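Local atomic coordinates of glycerol dehydrogenase (Bacillus coagulans, PDB entry 6CSJ), a protein that probably oxidises glycerol and related polyols with NAD+ as a polyol dehydrogenase, and in this engineered double mutant also has acquired D-lactate dehydrogenase activity. Residues A[171-183]-A[195-207]. The protein carries 2 engineered substitutions. Numbering follows the deposited sequence.
Sequences DALATYFEARATK and VTEAAIALAKLCY
Tyr176 is the knob of this contact, set into a hole made by Ile200, Ala203, Lys204 and Tyr207. Its ring runs beside the Lys204 side chain, carried there by a chi1 of 177° that sets CG opposite the backbone N; Lys204 bends at chi2 and lays CD over one ring face, 3.9 Å from the ring centroid, a CH-pi contact. The Lys204 ammonium, paired with Asp208, adds at most a weak cation-pi attraction. At the foot of the Tyr176 side chain the helices come close: Tyr176 CB is 3.5 Å from Ala203 O. Ala179 CB meets Ala203 CB at 4.0 Å, and Ala179 CB lies 3.6 Å from Ile200 CD1. Toward one end Phe177 turns its edge to the face of Tyr207 in a T-shaped stack, planes at 71° and centroids 5.0 Å apart; Leu173 CD1 also touches the Tyr207 ring, and a hydrogen bond to Glu295 holds the phenol OH. One residue before Tyr207 and Leu173, Cys206 SG packs on Ala172 CB at 3.6 Å. At the other end Lys183 runs its methylenes past Val195 and Ile200, then bends at chi4 so that NZ meets the syn side of Glu197 OE2 in a 3.0 Å salt bridge. Thr196 OG1 N-caps the helix carrying Glu197 by accepting from Ala199 N. The axes of the short helices 175-183 and 197-207 approach to 8.2 Å, with N-to-C directions at 150°, a nearly antiparallel helical hairpin in the all-helical domain characteristic of iron-containing alcohol dehydrogenases.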
ATOM      1  N   ASP A 171       0.480  -5.751  -4.744  1.00 23.29           N
ATOM      2  CA  ASP A 171       0.772  -4.318  -4.717  1.00 23.94           C
ATOM      3  C   ASP A 171       2.266  -4.055  -4.960  1.00 22.79           C
ATOM      4  O   ASP A 171       2.626  -3.211  -5.778  1.00 19.25           O
ATOM      5  CB  ASP A 171       0.328  -3.720  -3.367  1.00 31.50           C
ATOM      6  CG  ASP A 171      -0.117  -2.265  -3.462  1.00 35.77           C
ATOM      7  OD1 ASP A 171      -0.712  -1.890  -4.505  1.00 44.01           O
ATOM      8  OD2 ASP A 171       0.095  -1.505  -2.489  1.00 32.05           O
ATOM      9  N   ALA A 172       3.123  -4.807  -4.267  1.00 22.30           N
ATOM     10  CA  ALA A 172       4.588  -4.714  -4.426  1.00 23.26           C
ATOM     11  C   ALA A 172       5.104  -5.097  -5.828  1.00 20.95           C
ATOM     12  O   ALA A 172       6.121  -4.571  -6.288  1.00 18.19           O
ATOM     13  CB  ALA A 172       5.279  -5.567  -3.372  1.00 24.74           C
ATOM     14  N   LEU A 173       4.384  -5.999  -6.487  1.00 21.28           N
ATOM     15  CA  LEU A 173       4.757  -6.514  -7.805  1.00 22.17           C
ATOM     16  C   LEU A 173       4.807  -5.425  -8.883  1.00 21.98           C
ATOM     17  O   LEU A 173       5.659  -5.468  -9.770  1.00 21.30           O
ATOM     18  CB  LEU A 173       3.770  -7.611  -8.214  1.00 22.35           C
ATOM     19  CG  LEU A 173       4.205  -8.643  -9.239  1.00 26.85           C
ATOM     20  CD1 LEU A 173       5.463  -9.384  -8.792  1.00 26.23           C
ATOM     21  CD2 LEU A 173       3.049  -9.620  -9.470  1.00 28.41           C
ATOM     22  N   ALA A 174       3.910  -4.443  -8.787  1.00 19.83           N
ATOM     23  CA  ALA A 174       3.855  -3.343  -9.743  1.00 19.28           C
ATOM     24  C   ALA A 174       5.018  -2.369  -9.650  1.00 18.98           C
ATOM     25  O   ALA A 174       5.340  -1.714 -10.642  1.00 16.69           O
ATOM     26  CB  ALA A 174       2.558  -2.570  -9.569  1.00 21.87           C
ATOM     27  N   THR A 175       5.651  -2.275  -8.481  1.00 18.37           N
ATOM     28  CA  THR A 175       6.541  -1.150  -8.178  1.00 18.89           C
ATOM     29  C   THR A 175       7.691  -0.948  -9.153  1.00 18.74           C
ATOM     30  O   THR A 175       7.906   0.174  -9.607  1.00 17.64           O
ATOM     31  CB  THR A 175       7.113  -1.246  -6.752  1.00 21.37           C
ATOM     32  OG1 THR A 175       6.043  -1.418  -5.810  1.00 21.01           O
ATOM     33  CG2 THR A 175       7.918   0.021  -6.407  1.00 20.99           C
ATOM     34  N   TYR A 176       8.431  -2.012  -9.467  1.00 18.40           N
ATOM     35  CA  TYR A 176       9.561  -1.904 -10.399  1.00 19.24           C
ATOM     36  C   TYR A 176       9.125  -1.485 -11.809  1.00 20.27           C
ATOM     37  O   TYR A 176       9.760  -0.626 -12.426  1.00 21.21           O
ATOM     38  CB  TYR A 176      10.348  -3.217 -10.485  1.00 19.62           C
ATOM     39  CG  TYR A 176      11.483  -3.149 -11.495  1.00 21.16           C
ATOM     40  CD1 TYR A 176      12.484  -2.181 -11.377  1.00 20.59           C
ATOM     41  CD2 TYR A 176      11.541  -4.025 -12.586  1.00 21.56           C
ATOM     42  CE1 TYR A 176      13.513  -2.101 -12.294  1.00 18.98           C
ATOM     43  CE2 TYR A 176      12.574  -3.948 -13.512  1.00 20.94           C
ATOM     44  CZ  TYR A 176      13.554  -2.984 -13.353  1.00 20.51           C
ATOM     45  OH  TYR A 176      14.577  -2.896 -14.263  1.00 24.20           O
ATOM     46  N   PHE A 177       8.047  -2.089 -12.305  1.00 19.82           N
ATOM     47  CA  PHE A 177       7.597  -1.849 -13.668  1.00 20.34           C
ATOM     48  C   PHE A 177       7.092  -0.415 -13.857  1.00 20.00           C
ATOM     49  O   PHE A 177       7.377   0.228 -14.888  1.00 17.23           O
ATOM     50  CB  PHE A 177       6.533  -2.879 -14.065  1.00 22.46           C
ATOM     51  CG  PHE A 177       7.022  -4.297 -13.996  1.00 24.41           C
ATOM     52  CD1 PHE A 177       8.039  -4.740 -14.848  1.00 25.70           C
ATOM     53  CD2 PHE A 177       6.509  -5.184 -13.054  1.00 27.11           C
ATOM     54  CE1 PHE A 177       8.528  -6.047 -14.771  1.00 26.24           C
ATOM     55  CE2 PHE A 177       6.984  -6.494 -12.986  1.00 30.00           C
ATOM     56  CZ  PHE A 177       7.983  -6.930 -13.857  1.00 26.05           C
ATOM     57  N   GLU A 178       6.374   0.084 -12.847  1.00 19.51           N
ATOM     58  CA  GLU A 178       5.857   1.455 -12.850  1.00 17.73           C
ATOM     59  C   GLU A 178       6.974   2.474 -12.718  1.00 17.72           C
ATOM     60  O   GLU A 178       6.969   3.491 -13.421  1.00 19.27           O
ATOM     61  CB  GLU A 178       4.803   1.650 -11.756  1.00 17.76           C
ATOM     62  CG  GLU A 178       3.568   0.787 -11.985  1.00 20.99           C
ATOM     63  CD  GLU A 178       2.357   1.226 -11.189  1.00 26.36           C
ATOM     64  OE1 GLU A 178       2.335   1.064  -9.944  1.00 28.17           O
ATOM     65  OE2 GLU A 178       1.409   1.721 -11.832  1.00 28.73           O
ATOM     66  N   ALA A 179       7.935   2.192 -11.837  1.00 17.97           N
ATOM     67  CA  ALA A 179       9.111   3.060 -11.649  1.00 16.81           C
ATOM     68  C   ALA A 179      10.023   3.065 -12.872  1.00 15.53           C
ATOM     69  O   ALA A 179      10.520   4.121 -13.275  1.00 15.07           O
ATOM     70  CB  ALA A 179       9.888   2.645 -10.410  1.00 15.51           C
ATOM     71  N   ARG A 180      10.252   1.883 -13.453  1.00 16.27           N
ATOM     72  CA  ARG A 180      11.030   1.746 -14.699  1.00 16.50           C
ATOM     73  C   ARG A 180      10.416   2.587 -15.810  1.00 15.37           C
ATOM     74  O   ARG A 180      11.120   3.331 -16.488  1.00 14.37           O
ATOM     75  CB  ARG A 180      11.100   0.283 -15.142  1.00 17.28           C
ATOM     76  CG  ARG A 180      11.997   0.024 -16.349  1.00 18.14           C
ATOM     77  CD  ARG A 180      12.163  -1.472 -16.632  1.00 19.59           C
ATOM     78  NE  ARG A 180      10.918  -2.074 -17.102  1.00 20.25           N
ATOM     79  CZ  ARG A 180      10.762  -3.368 -17.410  1.00 19.58           C
ATOM     80  NH1 ARG A 180      11.766  -4.224 -17.278  1.00 22.12           N
ATOM     81  NH2 ARG A 180       9.588  -3.823 -17.839  1.00 19.01           N
ATOM     82  N   ALA A 181       9.102   2.461 -15.981  1.00 15.14           N
ATOM     83  CA  ALA A 181       8.378   3.229 -16.996  1.00 16.23           C
ATOM     84  C   ALA A 181       8.539   4.742 -16.809  1.00 16.25           C
ATOM     85  O   ALA A 181       8.863   5.459 -17.757  1.00 17.49           O
ATOM     86  CB  ALA A 181       6.904   2.842 -16.985  1.00 15.69           C
ATOM     87  N   THR A 182       8.317   5.203 -15.579  1.00 15.54           N
ATOM     88  CA  THR A 182       8.430   6.614 -15.228  1.00 16.60           C
ATOM     89  C   THR A 182       9.840   7.163 -15.464  1.00 17.05           C
ATOM     90  O   THR A 182       9.998   8.252 -16.021  1.00 20.71           O
ATOM     91  CB  THR A 182       8.014   6.862 -13.767  1.00 16.57           C
ATOM     92  OG1 THR A 182       6.650   6.457 -13.563  1.00 15.70           O
ATOM     93  CG2 THR A 182       8.161   8.337 -13.404  1.00 18.09           C
ATOM     94  N   LYS A 183      10.860   6.412 -15.059  1.00 18.56           N
ATOM     95  CA  LYS A 183      12.242   6.845 -15.284  1.00 19.50           C
ATOM     96  C   LYS A 183      12.589   6.881 -16.783  1.00 21.49           C
ATOM     97  O   LYS A 183      13.225   7.839 -17.243  1.00 16.23           O
ATOM     98  CB  LYS A 183      13.220   5.958 -14.530  1.00 19.36           C
ATOM     99  CG  LYS A 183      14.634   6.518 -14.431  1.00 18.66           C
ATOM    100  CD  LYS A 183      15.481   5.670 -13.508  1.00 20.16           C
ATOM    101  CE  LYS A 183      16.725   6.402 -13.042  1.00 21.45           C
ATOM    102  NZ  LYS A 183      17.672   6.611 -14.164  1.00 24.23           N
ATOM    103  N   VAL A 195      13.284  10.662 -10.983  1.00 20.11           N
ATOM    104  CA  VAL A 195      13.586   9.445 -10.231  1.00 18.32           C
ATOM    105  C   VAL A 195      15.076   9.332  -9.897  1.00 18.36           C
ATOM    106  O   VAL A 195      15.920   9.365 -10.779  1.00 19.73           O
ATOM    107  CB  VAL A 195      13.112   8.188 -10.984  1.00 16.27           C
ATOM    108  CG1 VAL A 195      13.463   6.916 -10.213  1.00 15.06           C
ATOM    109  CG2 VAL A 195      11.609   8.249 -11.253  1.00 16.74           C
ATOM    110  N   THR A 196      15.377   9.194  -8.604  1.00 17.39           N
ATOM    111  CA  THR A 196      16.742   8.924  -8.132  1.00 16.28           C
ATOM    112  C   THR A 196      17.173   7.491  -8.460  1.00 16.46           C
ATOM    113  O   THR A 196      16.331   6.600  -8.646  1.00 14.21           O
ATOM    114  CB  THR A 196      16.868   9.103  -6.602  1.00 14.97           C
ATOM    115  OG1 THR A 196      15.927   8.242  -5.926  1.00 14.57           O
ATOM    116  CG2 THR A 196      16.624  10.555  -6.206  1.00 14.51           C
ATOM    117  N   GLU A 197      18.487   7.277  -8.497  1.00 17.21           N
ATOM    118  CA  GLU A 197      19.044   5.933  -8.599  1.00 18.31           C
ATOM    119  C   GLU A 197      18.672   5.070  -7.380  1.00 18.48           C
ATOM    120  O   GLU A 197      18.377   3.872  -7.525  1.00 15.43           O
ATOM    121  CB  GLU A 197      20.566   5.991  -8.775  1.00 22.54           C
ATOM    122  CG  GLU A 197      21.029   6.643 -10.076  1.00 25.91           C
ATOM    123  CD  GLU A 197      20.340   6.064 -11.319  1.00 31.35           C
ATOM    124  OE1 GLU A 197      20.226   4.823 -11.445  1.00 32.47           O
ATOM    125  OE2 GLU A 197      19.881   6.858 -12.171  1.00 38.44           O
ATOM    126  N   ALA A 198      18.651   5.689  -6.192  1.00 15.92           N
ATOM    127  CA  ALA A 198      18.223   5.003  -4.969  1.00 15.47           C
ATOM    128  C   ALA A 198      16.811   4.408  -5.098  1.00 15.17           C
ATOM    129  O   ALA A 198      16.602   3.242  -4.769  1.00 16.39           O
ATOM    130  CB  ALA A 198      18.294   5.938  -3.775  1.00 15.07           C
ATOM    131  N   ALA A 199      15.860   5.188  -5.603  1.00 15.12           N
ATOM    132  CA  ALA A 199      14.464   4.728  -5.675  1.00 16.19           C
ATOM    133  C   ALA A 199      14.244   3.585  -6.667  1.00 14.86           C
ATOM    134  O   ALA A 199      13.501   2.638  -6.376  1.00 16.07           O
ATOM    135  CB  ALA A 199      13.535   5.894  -6.000  1.00 20.14           C
ATOM    136  N   ILE A 200      14.880   3.668  -7.833  1.00 15.97           N
ATOM    137  CA  ILE A 200      14.761   2.604  -8.843  1.00 17.16           C
ATOM    138  C   ILE A 200      15.452   1.320  -8.345  1.00 15.12           C
ATOM    139  O   ILE A 200      14.933   0.223  -8.540  1.00 15.60           O
ATOM    140  CB  ILE A 200      15.232   3.072 -10.264  1.00 19.39           C
ATOM    141  CG1 ILE A 200      14.780   2.107 -11.356  1.00 20.90           C
ATOM    142  CG2 ILE A 200      16.740   3.243 -10.357  1.00 22.11           C
ATOM    143  CD1 ILE A 200      13.283   2.058 -11.553  1.00 20.87           C
ATOM    144  N   ALA A 201      16.580   1.465  -7.657  1.00 15.52           N
ATOM    145  CA  ALA A 201      17.258   0.324  -7.024  1.00 16.70           C
ATOM    146  C   ALA A 201      16.401  -0.365  -5.948  1.00 17.73           C
ATOM    147  O   ALA A 201      16.353  -1.591  -5.888  1.00 18.19           O
ATOM    148  CB  ALA A 201      18.588   0.762  -6.441  1.00 17.37           C
ATOM    149  N   LEU A 202      15.723   0.422  -5.113  1.00 19.05           N
ATOM    150  CA  LEU A 202      14.802  -0.123  -4.106  1.00 19.24           C
ATOM    151  C   LEU A 202      13.562  -0.776  -4.745  1.00 20.31           C
ATOM    152  O   LEU A 202      13.093  -1.813  -4.274  1.00 21.88           O
ATOM    153  CB  LEU A 202      14.397   0.949  -3.085  1.00 18.86           C
ATOM    154  CG  LEU A 202      15.535   1.448  -2.179  1.00 21.40           C
ATOM    155  CD1 LEU A 202      15.072   2.573  -1.277  1.00 21.61           C
ATOM    156  CD2 LEU A 202      16.125   0.342  -1.313  1.00 23.24           C
ATOM    157  N   ALA A 203      13.053  -0.176  -5.818  1.00 18.92           N
ATOM    158  CA  ALA A 203      11.956  -0.761  -6.590  1.00 20.27           C
ATOM    159  C   ALA A 203      12.342  -2.114  -7.216  1.00 20.14           C
ATOM    160  O   ALA A 203      11.562  -3.065  -7.199  1.00 16.91           O
ATOM    161  CB  ALA A 203      11.509   0.210  -7.670  1.00 21.76           C
ATOM    162  N   LYS A 204      13.550  -2.179  -7.764  1.00 21.94           N
ATOM    163  CA  LYS A 204      14.089  -3.411  -8.367  1.00 24.83           C
ATOM    164  C   LYS A 204      14.270  -4.505  -7.294  1.00 23.56           C
ATOM    165  O   LYS A 204      13.849  -5.655  -7.484  1.00 21.48           O
ATOM    166  CB  LYS A 204      15.404  -3.086  -9.123  1.00 27.06           C
ATOM    167  CG  LYS A 204      16.208  -4.235  -9.727  1.00 29.38           C
ATOM    168  CD  LYS A 204      15.426  -5.065 -10.720  1.00 35.36           C
ATOM    169  CE  LYS A 204      16.238  -6.234 -11.264  1.00 35.95           C
ATOM    170  NZ  LYS A 204      15.312  -7.276 -11.805  1.00 31.93           N
ATOM    171  N   LEU A 205      14.863  -4.140  -6.159  1.00 19.96           N
ATOM    172  CA  LEU A 205      14.990  -5.078  -5.038  1.00 18.42           C
ATOM    173  C   LEU A 205      13.620  -5.564  -4.553  1.00 18.14           C
ATOM    174  O   LEU A 205      13.477  -6.725  -4.181  1.00 17.62           O
ATOM    175  CB  LEU A 205      15.767  -4.456  -3.885  1.00 17.75           C
ATOM    176  CG  LEU A 205      16.009  -5.344  -2.656  1.00 18.89           C
ATOM    177  CD1 LEU A 205      16.932  -6.520  -2.967  1.00 17.74           C
ATOM    178  CD2 LEU A 205      16.564  -4.488  -1.526  1.00 18.18           C
ATOM    179  N   CYS A 206      12.629  -4.674  -4.565  1.00 18.49           N
ATOM    180  CA  CYS A 206      11.267  -5.034  -4.200  1.00 19.88           C
ATOM    181  C   CYS A 206      10.773  -6.192  -5.062  1.00 19.54           C
ATOM    182  O   CYS A 206      10.379  -7.224  -4.526  1.00 18.55           O
ATOM    183  CB  CYS A 206      10.318  -3.825  -4.307  1.00 21.55           C
ATOM    184  SG  CYS A 206       8.594  -4.206  -3.897  1.00 21.07           S
ATOM    185  N   TYR A 207      10.838  -6.023  -6.385  1.00 17.97           N
ATOM    186  CA  TYR A 207      10.425  -7.057  -7.346  1.00 17.04           C
ATOM    187  C   TYR A 207      11.180  -8.377  -7.149  1.00 15.49           C
ATOM    188  O   TYR A 207      10.566  -9.437  -7.034  1.00 14.03           O
ATOM    189  CB  TYR A 207      10.611  -6.577  -8.806  1.00 16.65           C
ATOM    190  CG  TYR A 207      10.244  -7.645  -9.819  1.00 15.07           C
ATOM    191  CD1 TYR A 207       8.907  -7.989 -10.049  1.00 14.29           C
ATOM    192  CD2 TYR A 207      11.233  -8.361 -10.496  1.00 15.14           C
ATOM    193  CE1 TYR A 207       8.569  -8.980 -10.950  1.00 15.33           C
ATOM    194  CE2 TYR A 207      10.900  -9.367 -11.405  1.00 15.66           C
ATOM    195  CZ  TYR A 207       9.573  -9.673 -11.625  1.00 14.90           C
ATOM    196  OH  TYR A 207       9.259 -10.668 -12.508  1.00 18.10           O
TER